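PDB 5AY6: flagellar hook protein FlgE from Caulobacter crescentus CB15, which forms the flagellar hook, probably a flexible universal joint between motor and filament, this fragment spanning its FlgE third-domain and FlaE D2 regions. Local coordinates for residues L185-G190 against W196-R201; A11-E16 against P165-Q170; M109-I114 against T120-D125; V69-N74 against L126-A131; P253-T256 against Q261-T264. All blocks are in the same frame, centred on the assembly; numbering follows the deposited sequence.

Contact 1 (L185-G190 against W196-R201); sequences LSMLKG and WYAELR
Lys189 and Trp196 meet beside the turn of a beta hairpin, where strand 180-189 pairs antiparallel with strand 195-202 inside a five-stranded sheet of the FlaE D2 region. This end is tightly packed. The lysine chain crosses the indole at about a right angle, with Lys189 CD over one face near its rim, 3.5 Å from Trp196 CE2. Its CG stands anti to the backbone N (chi1 -176°), and bends at chi2 and chi4 bring NZ above the five-membered ring, 4.9 Å from its centroid, as a cation-pi contact. The same NZ donates to Gly190 O and Gln195 O, which fixes its place over the ring. On the Leu188 side of the turn, Gly190 CA sits above the centre of the Tyr197 ring, a CH-pi contact 4.3 Å from the centroid.

Backbone bonds pair Leu188 with Tyr197 and Ser186 with Glu199; Tyr197 N reaches Leu188 O at 2.7 Å. Packing is looser between Leu188 CB and Tyr197 CB, 4.4 Å apart. The face bearing Leu185, Met187, Ala198 and Leu200 is moderately close: Met187 CG touches Ala198 CB at 3.7 Å, and Leu185 CD1 meets Leu200 CD2 at 3.9 Å. Neither face lies open to solvent, and buried polar groups need partners: the Glu199 carboxylate is held by Tyr145, Ser153, Gln214 and the backbone N of Met152, whereas Trp196 NE1 has none in the model. At the far end Glu168 holds Ser186 OG and, by a salt bridge, Arg201 NH2; Ser186 OG accepts a nearly straight bond (163°) from Arg201 NE, 2.8 Å away and close to the guanidinium plane.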
# COMPACT_ATOMS: atom_id res chain seq x y z
N LEU A 185 -10.08 7.53 -7.13
CA LEU A 185 -9.56 7.08 -5.85
C LEU A 185 -9.56 5.55 -5.86
O LEU A 185 -10.63 4.93 -5.83
CB LEU A 185 -10.40 7.62 -4.69
CG LEU A 185 -10.07 7.10 -3.29
CD1 LEU A 185 -8.63 7.41 -2.92
CD2 LEU A 185 -11.03 7.70 -2.26
N SER A 186 -8.37 4.96 -5.91
CA SER A 186 -8.22 3.51 -6.01
C SER A 186 -7.72 2.96 -4.69
O SER A 186 -6.78 3.49 -4.10
CB SER A 186 -7.26 3.15 -7.15
OG SER A 186 -7.76 3.60 -8.39
N MET A 187 -8.35 1.89 -4.22
CA MET A 187 -8.04 1.39 -2.89
C MET A 187 -7.94 -0.13 -2.82
O MET A 187 -8.62 -0.87 -3.54
CB MET A 187 -9.09 1.88 -1.90
CG MET A 187 -8.90 3.34 -1.48
SD MET A 187 -10.35 4.01 -0.68
CE MET A 187 -11.55 3.88 -2.00
N LEU A 188 -7.06 -0.58 -1.93
CA LEU A 188 -6.85 -1.99 -1.64
C LEU A 188 -6.98 -2.19 -0.14
O LEU A 188 -6.48 -1.37 0.63
CB LEU A 188 -5.47 -2.45 -2.10
CG LEU A 188 -5.21 -2.69 -3.58
CD1 LEU A 188 -3.71 -2.63 -3.85
CD2 LEU A 188 -5.77 -4.04 -4.00
N LYS A 189 -7.63 -3.27 0.27
CA LYS A 189 -7.62 -3.64 1.68
C LYS A 189 -6.19 -3.93 2.10
O LYS A 189 -5.49 -4.73 1.46
CB LYS A 189 -8.51 -4.86 1.93
CG LYS A 189 -8.62 -5.23 3.41
CD LYS A 189 -9.41 -4.18 4.17
CE LYS A 189 -9.32 -4.39 5.67
NZ LYS A 189 -7.97 -4.04 6.19
N GLY A 190 -5.74 -3.28 3.17
CA GLY A 190 -4.41 -3.50 3.69
C GLY A 190 -4.39 -4.65 4.68
O GLY A 190 -5.44 -5.14 5.09
N TRP A 196 -6.48 0.48 4.77
CA TRP A 196 -6.54 0.35 3.31
C TRP A 196 -5.37 1.10 2.67
O TRP A 196 -4.91 2.12 3.20
CB TRP A 196 -7.87 0.89 2.78
CG TRP A 196 -9.08 0.11 3.24
CD1 TRP A 196 -9.57 0.02 4.51
CD2 TRP A 196 -9.96 -0.67 2.41
NE1 TRP A 196 -10.69 -0.78 4.53
CE2 TRP A 196 -10.95 -1.21 3.26
CE3 TRP A 196 -10.00 -0.96 1.05
CZ2 TRP A 196 -11.97 -2.03 2.78
CZ3 TRP A 196 -11.02 -1.78 0.57
CH2 TRP A 196 -11.99 -2.31 1.44
N TYR A 197 -4.88 0.60 1.53
CA TYR A 197 -3.87 1.31 0.75
C TYR A 197 -4.58 2.08 -0.36
O TYR A 197 -5.40 1.51 -1.09
CB TYR A 197 -2.84 0.34 0.15
CG TYR A 197 -2.00 -0.40 1.17
CD1 TYR A 197 -1.87 0.08 2.47
CD2 TYR A 197 -1.34 -1.57 0.84
CE1 TYR A 197 -1.11 -0.59 3.41
CE2 TYR A 197 -0.58 -2.25 1.77
CZ TYR A 197 -0.46 -1.75 3.05
OH TYR A 197 0.31 -2.42 3.98
N ALA A 198 -4.29 3.37 -0.48
CA ALA A 198 -5.02 4.22 -1.41
C ALA A 198 -4.12 4.97 -2.38
O ALA A 198 -2.98 5.30 -2.06
CB ALA A 198 -5.88 5.21 -0.64
N GLU A 199 -4.64 5.21 -3.58
CA GLU A 199 -3.98 6.09 -4.54
C GLU A 199 -5.00 7.04 -5.15
O GLU A 199 -6.14 6.66 -5.41
CB GLU A 199 -3.30 5.28 -5.66
CG GLU A 199 -2.25 4.31 -5.16
CD GLU A 199 -1.72 3.38 -6.25
OE1 GLU A 199 -1.61 3.81 -7.42
OE2 GLU A 199 -1.42 2.22 -5.92
N LEU A 200 -4.58 8.28 -5.35
CA LEU A 200 -5.32 9.20 -6.18
C LEU A 200 -4.61 9.24 -7.53
O LEU A 200 -3.39 9.25 -7.58
CB LEU A 200 -5.40 10.59 -5.55
CG LEU A 200 -6.42 10.72 -4.42
CD1 LEU A 200 -6.21 12.03 -3.67
CD2 LEU A 200 -7.83 10.65 -4.98
N ARG A 201 -5.37 9.24 -8.62
CA ARG A 201 -4.77 9.17 -9.94
C ARG A 201 -5.65 9.83 -10.99
O ARG A 201 -6.87 9.73 -10.95
CB ARG A 201 -4.50 7.71 -10.33
CG ARG A 201 -5.75 6.83 -10.38
CD ARG A 201 -5.43 5.36 -10.60
NE ARG A 201 -6.64 4.56 -10.81
CZ ARG A 201 -7.27 4.47 -11.98
NH1 ARG A 201 -6.81 5.14 -13.03
NH2 ARG A 201 -8.37 3.73 -12.09

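Contact 2 (A11-E16 against P165-Q170); sequences ANLRSE and PDFEVQ
Phe167 swings its ring anti to the backbone N (chi1 -163°), while Leu13 sets CG anti to its own carbonyl carbon (chi1 -54°), and the two side chains cross at a slant. The touching branch of the leucine is CD2. It lies 3.5 Å from Phe167 CD2, and the same methyl reaches back to Phe167 CB at 4.1 Å, so the methyl meets the ring obliquely, close to where it joins CB. Farther along, Ala11 CB and Val169 CG2 approach more loosely, at 4.3 Å.

The contact is apolar, without hydrogen bonds, and the backbones stay well apart, with Leu13 CA 7.6 Å from Phe167 CA. Such spacing belongs to two sheets layered through their side chains, as in a beta sandwich, and not to neighbouring strands of one sheet. Asn12 points the other way, its OD1 bound by Tyr293 N and Thr291 OG1. Where the strand begins, Asp166 and Phe167 both face Met187, a classic beta bulge. Strand 6-12 belongs to the mixed sheet and strand 167-174 edges the antiparallel one; strand 298-304 adds Val299 against Phe167 and Val169, Leu13 also touches Met187 of strand 180-189, and Pro165 leans on helix 152-157.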
# COMPACT_ATOMS: atom_id res chain seq x y z
N ALA A 11 -19.31 7.13 0.17
CA ALA A 11 -19.16 5.74 -0.21
C ALA A 11 -18.80 4.86 0.98
O ALA A 11 -18.25 5.34 1.98
CB ALA A 11 -18.09 5.61 -1.29
N ASN A 12 -19.10 3.58 0.87
CA ASN A 12 -18.70 2.63 1.90
C ASN A 12 -17.73 1.60 1.36
O ASN A 12 -17.88 1.11 0.24
CB ASN A 12 -19.91 1.92 2.50
CG ASN A 12 -19.53 0.97 3.62
OD1 ASN A 12 -19.11 1.40 4.69
ND2 ASN A 12 -19.66 -0.32 3.37
N LEU A 13 -16.72 1.27 2.16
CA LEU A 13 -15.81 0.18 1.86
C LEU A 13 -16.13 -0.98 2.78
O LEU A 13 -16.14 -0.81 4.00
CB LEU A 13 -14.36 0.62 2.04
CG LEU A 13 -13.90 1.87 1.29
CD1 LEU A 13 -12.56 2.34 1.82
CD2 LEU A 13 -13.82 1.59 -0.20
N ARG A 14 -16.41 -2.16 2.22
CA ARG A 14 -16.78 -3.29 3.07
C ARG A 14 -15.66 -3.66 4.01
O ARG A 14 -14.57 -4.01 3.58
CB ARG A 14 -17.17 -4.51 2.23
CG ARG A 14 -17.63 -5.66 3.12
CD ARG A 14 -18.30 -6.78 2.35
NE ARG A 14 -18.74 -7.83 3.27
CZ ARG A 14 -19.18 -9.03 2.90
NH1 ARG A 14 -19.25 -9.34 1.61
NH2 ARG A 14 -19.55 -9.91 3.82
N SER A 15 -15.93 -3.61 5.32
CA SER A 15 -14.89 -3.84 6.32
C SER A 15 -14.33 -5.26 6.27
O SER A 15 -13.17 -5.49 6.62
CB SER A 15 -15.42 -3.54 7.72
OG SER A 15 -16.39 -4.49 8.11
N GLU A 16 -15.16 -6.22 5.83
CA GLU A 16 -14.76 -7.62 5.76
C GLU A 16 -14.11 -8.00 4.44
O GLU A 16 -13.79 -9.17 4.22
CB GLU A 16 -15.94 -8.56 6.00
CG GLU A 16 -16.55 -8.53 7.38
CD GLU A 16 -17.68 -9.55 7.54
OE1 GLU A 16 -18.14 -10.12 6.52
OE2 GLU A 16 -18.17 -9.72 8.68
N PRO A 165 -7.32 -2.82 -8.18
CA PRO A 165 -7.89 -2.34 -6.91
C PRO A 165 -9.03 -3.21 -6.40
O PRO A 165 -9.66 -3.92 -7.19
CB PRO A 165 -8.41 -0.93 -7.27
CG PRO A 165 -7.73 -0.57 -8.55
CD PRO A 165 -7.53 -1.87 -9.28
N ASP A 166 -9.28 -3.17 -5.09
CA ASP A 166 -10.46 -3.80 -4.49
C ASP A 166 -11.69 -2.94 -4.71
O ASP A 166 -12.82 -3.44 -4.80
CB ASP A 166 -10.27 -4.04 -3.00
CG ASP A 166 -9.32 -5.17 -2.71
OD1 ASP A 166 -9.26 -6.12 -3.52
OD2 ASP A 166 -8.63 -5.11 -1.67
N PHE A 167 -11.49 -1.63 -4.77
CA PHE A 167 -12.59 -0.71 -4.99
C PHE A 167 -12.09 0.62 -5.51
O PHE A 167 -10.98 1.05 -5.20
CB PHE A 167 -13.40 -0.52 -3.71
CG PHE A 167 -14.77 0.07 -3.95
CD1 PHE A 167 -15.69 -0.60 -4.74
CD2 PHE A 167 -15.13 1.28 -3.38
CE1 PHE A 167 -16.95 -0.06 -4.97
CE2 PHE A 167 -16.39 1.82 -3.60
CZ PHE A 167 -17.30 1.15 -4.39
N GLU A 168 -12.93 1.28 -6.30
CA GLU A 168 -12.60 2.58 -6.85
C GLU A 168 -13.76 3.55 -6.76
O GLU A 168 -14.93 3.17 -6.87
CB GLU A 168 -12.16 2.45 -8.32
CG GLU A 168 -10.89 1.66 -8.53
CD GLU A 168 -10.37 1.79 -9.95
OE1 GLU A 168 -11.17 1.65 -10.90
OE2 GLU A 168 -9.15 2.03 -10.12
N VAL A 169 -13.43 4.82 -6.54
CA VAL A 169 -14.40 5.90 -6.62
C VAL A 169 -13.97 6.87 -7.72
O VAL A 169 -12.90 7.46 -7.62
CB VAL A 169 -14.52 6.66 -5.29
CG1 VAL A 169 -15.52 7.80 -5.42
CG2 VAL A 169 -14.94 5.71 -4.18
N GLN A 170 -14.77 7.01 -8.76
CA GLN A 170 -14.43 7.93 -9.83
C GLN A 170 -14.90 9.34 -9.49
O GLN A 170 -16.02 9.55 -9.04
CB GLN A 170 -15.02 7.49 -11.17
CG GLN A 170 -14.40 6.22 -11.73
CD GLN A 170 -14.59 6.09 -13.23
OE1 GLN A 170 -15.47 6.72 -13.82
NE2 GLN A 170 -13.73 5.29 -13.87

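Contact 3 (M109-I114 against T120-D125); sequences MTTTRI and TVNLAD
Thr112 and Val121 form the hydrogen-bonded pair of a short antiparallel hairpin, strands 111-113 and 120-122, whose axes come within 4.7 Å at 155°. Thr112 N donates to Val121 O and receives the return bond through its carbonyl, Val121 N lying 3.1 Å from Thr112 O. One more bond extends the pairing past the strands: Leu123 N meets Thr110 O at 2.9 Å, from above the carbonyl plane. A water also donates to Thr110 O and accepts from Ala124 N.

The side chains of Thr112 and Val121 lie side by side, their CG2 methyls 3.7 Å apart. Ile114 comes across at about a right angle, its CG2 3.9 Å from Val121 CG1. Leu123 is spread along the opposing backbone, CD1 3.6 Å from Met109 O and CD2 beside the carbonyl of Thr111. With alanine in place of Leu123 both methyl branches are gone, which would probably open a gap beside Met109 O and the Thr111 carbonyl. Val121 and Leu123 are buried while Thr110 and Asn122 are exposed, and Arg113 forms a salt bridge with Asp98 of strand 92-99: backbone bonds make the hairpin, while apolar side chains and this charge pair join it to the five-stranded sheet.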
# COMPACT_ATOMS: atom_id res chain seq x y z
N MET A 109 19.03 -12.29 12.72
CA MET A 109 19.37 -12.55 11.33
C MET A 109 19.14 -14.01 10.94
O MET A 109 19.05 -14.33 9.76
CB MET A 109 20.83 -12.17 11.05
CG MET A 109 21.13 -10.69 11.22
SD MET A 109 20.19 -9.65 10.08
CE MET A 109 20.75 -10.29 8.50
N THR A 110 19.05 -14.89 11.93
CA THR A 110 18.99 -16.33 11.64
C THR A 110 17.74 -17.03 12.17
O THR A 110 17.35 -18.08 11.66
CB THR A 110 20.22 -17.05 12.21
OG1 THR A 110 20.38 -16.72 13.59
CG2 THR A 110 21.48 -16.65 11.45
N THR A 111 17.11 -16.46 13.20
CA THR A 111 15.96 -17.10 13.83
C THR A 111 14.80 -16.15 14.13
O THR A 111 14.92 -14.93 14.00
CB THR A 111 16.34 -17.78 15.17
OG1 THR A 111 16.73 -16.78 16.13
CG2 THR A 111 17.47 -18.78 14.99
N THR A 112 13.67 -16.73 14.52
CA THR A 112 12.63 -16.00 15.23
C THR A 112 12.18 -16.83 16.42
O THR A 112 12.16 -18.06 16.36
CB THR A 112 11.40 -15.68 14.35
OG1 THR A 112 10.46 -14.91 15.11
CG2 THR A 112 10.72 -16.95 13.86
N ARG A 113 11.82 -16.16 17.51
CA ARG A 113 11.17 -16.85 18.62
C ARG A 113 9.76 -17.23 18.18
O ARG A 113 9.16 -16.54 17.35
CB ARG A 113 11.12 -15.97 19.87
CG ARG A 113 12.49 -15.66 20.47
CD ARG A 113 12.38 -14.96 21.83
NE ARG A 113 11.95 -13.57 21.72
CZ ARG A 113 11.88 -12.73 22.75
NH1 ARG A 113 12.21 -13.14 23.97
NH2 ARG A 113 11.48 -11.48 22.57
N ILE A 114 9.24 -18.34 18.70
CA ILE A 114 7.86 -18.73 18.41
C ILE A 114 7.01 -18.77 19.67
O ILE A 114 5.80 -19.00 19.61
CB ILE A 114 7.79 -20.10 17.70
CG1 ILE A 114 8.40 -21.19 18.57
CG2 ILE A 114 8.49 -20.03 16.34
CD1 ILE A 114 8.35 -22.58 17.95
N THR A 120 12.91 -21.22 19.35
CA THR A 120 13.09 -20.57 18.05
C THR A 120 12.96 -21.54 16.89
O THR A 120 13.05 -22.75 17.06
CB THR A 120 14.48 -19.88 17.95
OG1 THR A 120 15.53 -20.85 18.11
CG2 THR A 120 14.62 -18.79 19.01
N VAL A 121 12.73 -20.99 15.70
CA VAL A 121 12.89 -21.73 14.46
C VAL A 121 13.85 -20.96 13.56
O VAL A 121 14.06 -19.76 13.74
CB VAL A 121 11.55 -21.97 13.72
CG1 VAL A 121 10.60 -22.78 14.59
CG2 VAL A 121 10.92 -20.65 13.31
N ASN A 122 14.44 -21.66 12.59
CA ASN A 122 15.36 -21.01 11.67
C ASN A 122 14.63 -20.31 10.53
O ASN A 122 13.76 -20.89 9.89
CB ASN A 122 16.35 -22.04 11.10
CG ASN A 122 17.26 -22.62 12.17
OD1 ASN A 122 17.53 -21.97 13.19
ND2 ASN A 122 17.73 -23.84 11.96
N LEU A 123 14.99 -19.05 10.30
CA LEU A 123 14.42 -18.27 9.20
C LEU A 123 14.59 -18.97 7.86
O LEU A 123 13.73 -18.86 6.98
CB LEU A 123 15.05 -16.87 9.14
CG LEU A 123 14.87 -15.93 10.34
CD1 LEU A 123 15.48 -14.58 10.02
CD2 LEU A 123 13.40 -15.78 10.71
N ALA A 124 15.69 -19.70 7.71
CA ALA A 124 15.97 -20.43 6.47
C ALA A 124 14.93 -21.54 6.23
O ALA A 124 14.58 -21.83 5.09
CB ALA A 124 17.37 -21.01 6.51
N ASP A 125 14.46 -22.15 7.31
CA ASP A 125 13.44 -23.19 7.19
C ASP A 125 12.07 -22.58 6.85
O ASP A 125 11.16 -23.29 6.42
CB ASP A 125 13.35 -24.01 8.48
CG ASP A 125 14.56 -24.91 8.67
OD1 ASP A 125 15.05 -25.47 7.67
OD2 ASP A 125 15.02 -25.05 9.83
O HOH W 1 17.96 -19.51 9.38

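Contact 4 (V69-N74 against L126-A131); sequences VDIKEN and LGIVNA
Leu126, in the loop that follows strand 120-122 and is laid over the five-stranded antiparallel sheet of the FlgE third-domain region, meets Ile71 on the central strand 64-73. The two side chains cross at a slant, Leu126 CD1 lying 3.7 Å from Ile71 CD1 and within van der Waals range of Ile71 CG1. Leu126 also rests on Tyr48 of the adjoining strand 45-53.

Gly127 makes no contact with the strand, but its positive phi (82°) turns the chain so that the next residue again points at the sheet. Ile128 then reaches Ile71 tip to tip, CD1 to CD1, at 4.0 Å. The same terminal methyl of Ile128 approaches Val69 CG1 more loosely, at 4.2 Å. Tyr52, Val83 and Ile97 enclose Ile128 further, which makes it a plug in the apolar face of the sheet, and its backbone O is bound by Tyr85 OH. Beyond it the chain leaves strand 64-73: Val129 leans on Leu92, and Asn130 is held by Asp135, Ser132 and Ala134 within the loop itself.

Only carbon meets carbon between 69-74 and 126-131, and all four touching residues are buried. Ile71 is the hub, its CG1 anti to the carbonyl carbon (chi1 -47°) and CD1 bent back (chi2 -62°). That single methyl touches Leu126 CD1 and Ile128 CD1 together, and these two are themselves only 3.9 Å apart.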
# COMPACT_ATOMS: atom_id res chain seq x y z
N VAL A 69 5.91 -9.71 7.52
CA VAL A 69 5.86 -11.17 7.56
C VAL A 69 5.01 -11.68 8.72
O VAL A 69 5.18 -11.25 9.86
CB VAL A 69 7.27 -11.78 7.69
CG1 VAL A 69 7.18 -13.30 7.80
CG2 VAL A 69 8.15 -11.39 6.51
N ASP A 70 4.11 -12.61 8.41
CA ASP A 70 3.38 -13.36 9.44
C ASP A 70 3.73 -14.84 9.35
O ASP A 70 3.73 -15.41 8.25
CB ASP A 70 1.87 -13.18 9.31
CG ASP A 70 1.41 -11.77 9.63
OD1 ASP A 70 1.83 -11.22 10.67
OD2 ASP A 70 0.63 -11.21 8.83
N ILE A 71 4.02 -15.46 10.49
CA ILE A 71 4.19 -16.91 10.54
C ILE A 71 2.99 -17.52 11.25
O ILE A 71 2.70 -17.17 12.40
CB ILE A 71 5.48 -17.32 11.26
CG1 ILE A 71 6.67 -16.49 10.77
CG2 ILE A 71 5.74 -18.81 11.07
CD1 ILE A 71 6.97 -16.68 9.31
N LYS A 72 2.29 -18.41 10.57
CA LYS A 72 1.05 -18.95 11.10
C LYS A 72 1.11 -20.46 11.29
O LYS A 72 1.72 -21.18 10.49
CB LYS A 72 -0.12 -18.58 10.20
CG LYS A 72 -0.34 -17.08 10.05
CD LYS A 72 -1.63 -16.78 9.30
CE LYS A 72 -1.87 -15.29 9.17
NZ LYS A 72 -3.19 -14.99 8.54
N GLU A 73 0.46 -20.93 12.35
CA GLU A 73 0.33 -22.36 12.61
C GLU A 73 -1.14 -22.66 12.91
O GLU A 73 -1.71 -22.11 13.85
CB GLU A 73 1.22 -22.79 13.78
CG GLU A 73 1.21 -24.28 14.05
CD GLU A 73 2.20 -24.68 15.13
OE1 GLU A 73 2.41 -23.87 16.07
OE2 GLU A 73 2.76 -25.79 15.05
N ASN A 74 -1.74 -23.51 12.08
CA ASN A 74 -3.17 -23.79 12.16
C ASN A 74 -4.01 -22.51 12.13
O ASN A 74 -5.01 -22.39 12.85
CB ASN A 74 -3.50 -24.59 13.41
CG ASN A 74 -2.65 -25.84 13.53
OD1 ASN A 74 -2.33 -26.48 12.52
ND2 ASN A 74 -2.28 -26.19 14.75
N LEU A 126 11.95 -21.27 7.05
CA LEU A 126 10.73 -20.56 6.71
C LEU A 126 10.81 -19.92 5.33
O LEU A 126 9.84 -19.37 4.83
CB LEU A 126 10.43 -19.48 7.76
CG LEU A 126 10.24 -19.97 9.20
CD1 LEU A 126 9.96 -18.79 10.12
CD2 LEU A 126 9.12 -20.99 9.27
N GLY A 127 11.99 -20.00 4.70
CA GLY A 127 12.18 -19.45 3.37
C GLY A 127 12.45 -17.96 3.37
O GLY A 127 12.56 -17.34 2.30
N ILE A 128 12.54 -17.37 4.55
CA ILE A 128 12.80 -15.94 4.69
C ILE A 128 14.27 -15.68 4.35
O ILE A 128 14.63 -14.62 3.85
CB ILE A 128 12.47 -15.46 6.12
CG1 ILE A 128 10.96 -15.55 6.35
CG2 ILE A 128 12.93 -14.02 6.34
CD1 ILE A 128 10.57 -15.78 7.79
N VAL A 129 15.09 -16.69 4.61
CA VAL A 129 16.49 -16.70 4.20
C VAL A 129 16.67 -17.88 3.24
O VAL A 129 16.01 -18.90 3.41
CB VAL A 129 17.44 -16.80 5.41
CG1 VAL A 129 18.80 -17.36 5.02
CG2 VAL A 129 17.58 -15.45 6.09
N ASN A 130 17.52 -17.73 2.24
CA ASN A 130 17.70 -18.77 1.23
C ASN A 130 19.13 -19.28 1.19
O ASN A 130 20.07 -18.51 0.99
CB ASN A 130 17.28 -18.25 -0.15
CG ASN A 130 17.22 -19.33 -1.21
OD1 ASN A 130 17.41 -20.51 -0.92
ND2 ASN A 130 16.94 -18.94 -2.44
N ALA A 131 19.30 -20.58 1.39
CA ALA A 131 20.62 -21.19 1.42
C ALA A 131 21.13 -21.48 0.01
O ALA A 131 22.34 -21.58 -0.22
CB ALA A 131 20.60 -22.46 2.24

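Contact 5 (P253-T256 against Q261-T264); sequences PTVT and QPPT
Gln261 presents its flat amide to Val255 and Pro253, with Val255 CG1 over one face, 3.9 Å from Gln261 CD, and Pro253 O at the NH2 edge, in the amide plane. This is a loop-to-loop contact, without helix or strand, in which a side-chain amide bonds to backbone within the long proline-rich loop between strands 242-245 and 277-291. Both ends of the amide are used. Gln261 NE2 donates to Pro253 O at 3.2 Å, nearly straight (166°), though it stands above the plane of that carbonyl. Gln261 OE1 accepts from Val255 N at 3.1 Å, the donor being tilted from the amide plane toward the face that carries CG1.

A bend at chi2 (77°) folds the glutamine so that its amide lies beside its own backbone, and the valine wedges in between: Val255 CG2 is 3.4 Å from Gln261 N. If Val255 were alanine, those two methyls would be missing and the amide is likely to be freer to swing out, leaving Pro253 O without its donor. The loop is exposed, and Pro253, Thr254, Gln261 and Pro262 also touch crystal neighbours, so the lattice may contribute to its shape. The same Val255 CG1 that covers the amide also lies 4.0 Å from Pro262 CD.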
# COMPACT_ATOMS: atom_id res chain seq x y z
N PRO A 253 10.41 26.03 -10.37
CA PRO A 253 11.67 26.77 -10.34
C PRO A 253 12.77 25.99 -9.64
O PRO A 253 12.49 25.25 -8.70
CB PRO A 253 11.32 28.04 -9.54
CG PRO A 253 9.86 28.20 -9.73
CD PRO A 253 9.30 26.80 -9.77
N THR A 254 14.01 26.15 -10.10
CA THR A 254 15.14 25.51 -9.45
C THR A 254 15.23 25.99 -8.01
O THR A 254 15.23 27.20 -7.76
CB THR A 254 16.47 25.83 -10.18
OG1 THR A 254 16.36 25.45 -11.55
CG2 THR A 254 17.63 25.06 -9.54
N VAL A 255 15.27 25.06 -7.06
CA VAL A 255 15.33 25.44 -5.65
C VAL A 255 16.67 26.06 -5.27
O VAL A 255 17.71 25.75 -5.86
CB VAL A 255 15.07 24.23 -4.72
CG1 VAL A 255 13.62 23.78 -4.83
CG2 VAL A 255 16.03 23.08 -5.05
N THR A 256 16.63 26.95 -4.29
CA THR A 256 17.83 27.51 -3.67
C THR A 256 18.24 26.58 -2.54
O THR A 256 17.42 26.28 -1.66
CB THR A 256 17.60 28.94 -3.15
OG1 THR A 256 17.30 29.80 -4.26
CG2 THR A 256 18.82 29.47 -2.43
N GLN A 261 14.77 20.04 -4.10
CA GLN A 261 13.80 20.03 -5.18
C GLN A 261 12.72 18.98 -4.93
O GLN A 261 13.02 17.79 -4.84
CB GLN A 261 14.47 19.76 -6.53
CG GLN A 261 13.60 20.08 -7.73
CD GLN A 261 13.51 21.57 -7.99
OE1 GLN A 261 14.54 22.26 -8.05
NE2 GLN A 261 12.30 22.08 -8.16
N PRO A 262 11.46 19.42 -4.80
CA PRO A 262 10.36 18.47 -4.59
C PRO A 262 10.21 17.56 -5.79
O PRO A 262 10.50 18.00 -6.91
CB PRO A 262 9.13 19.37 -4.43
CG PRO A 262 9.68 20.72 -4.10
CD PRO A 262 10.98 20.81 -4.82
N PRO A 263 9.77 16.30 -5.58
CA PRO A 263 9.45 15.47 -6.74
C PRO A 263 8.49 16.23 -7.64
O PRO A 263 7.65 16.98 -7.11
CB PRO A 263 8.80 14.23 -6.13
CG PRO A 263 9.29 14.19 -4.73
CD PRO A 263 9.44 15.63 -4.32
N THR A 264 8.64 16.10 -8.95
CA THR A 264 7.81 16.87 -9.86
C THR A 264 6.36 16.62 -9.54
O THR A 264 5.91 15.47 -9.58
CB THR A 264 8.09 16.52 -11.32
OG1 THR A 264 9.48 16.74 -11.61
CG2 THR A 264 7.25 17.39 -12.23

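How the contacts relate
Contacts 1, 2 and 4 are buried, contact 3 is partly so, and contact 5 lies on the surface. Contacts 1 and 2 share one sheet, since strands 167-174 and 180-189 are neighbours in it, and Glu168 ties them by taking Ser186 OG and Arg201 NH2. Contacts 3 and 4 adjoin in the other domain region, their centres about 8 Å apart, with Leu123 O close to Ile128 N and contact 3 nested in the loop that contact 4 closes. Hairpins (contacts 1 and 3) are paired by backbone bonds, with polar and cation-pi side-chain contacts added in contact 1; layers (contacts 2 and 4) rely on apolar contact alone. In strandless contact 5 a side-chain amide supplies both hydrogen bonds.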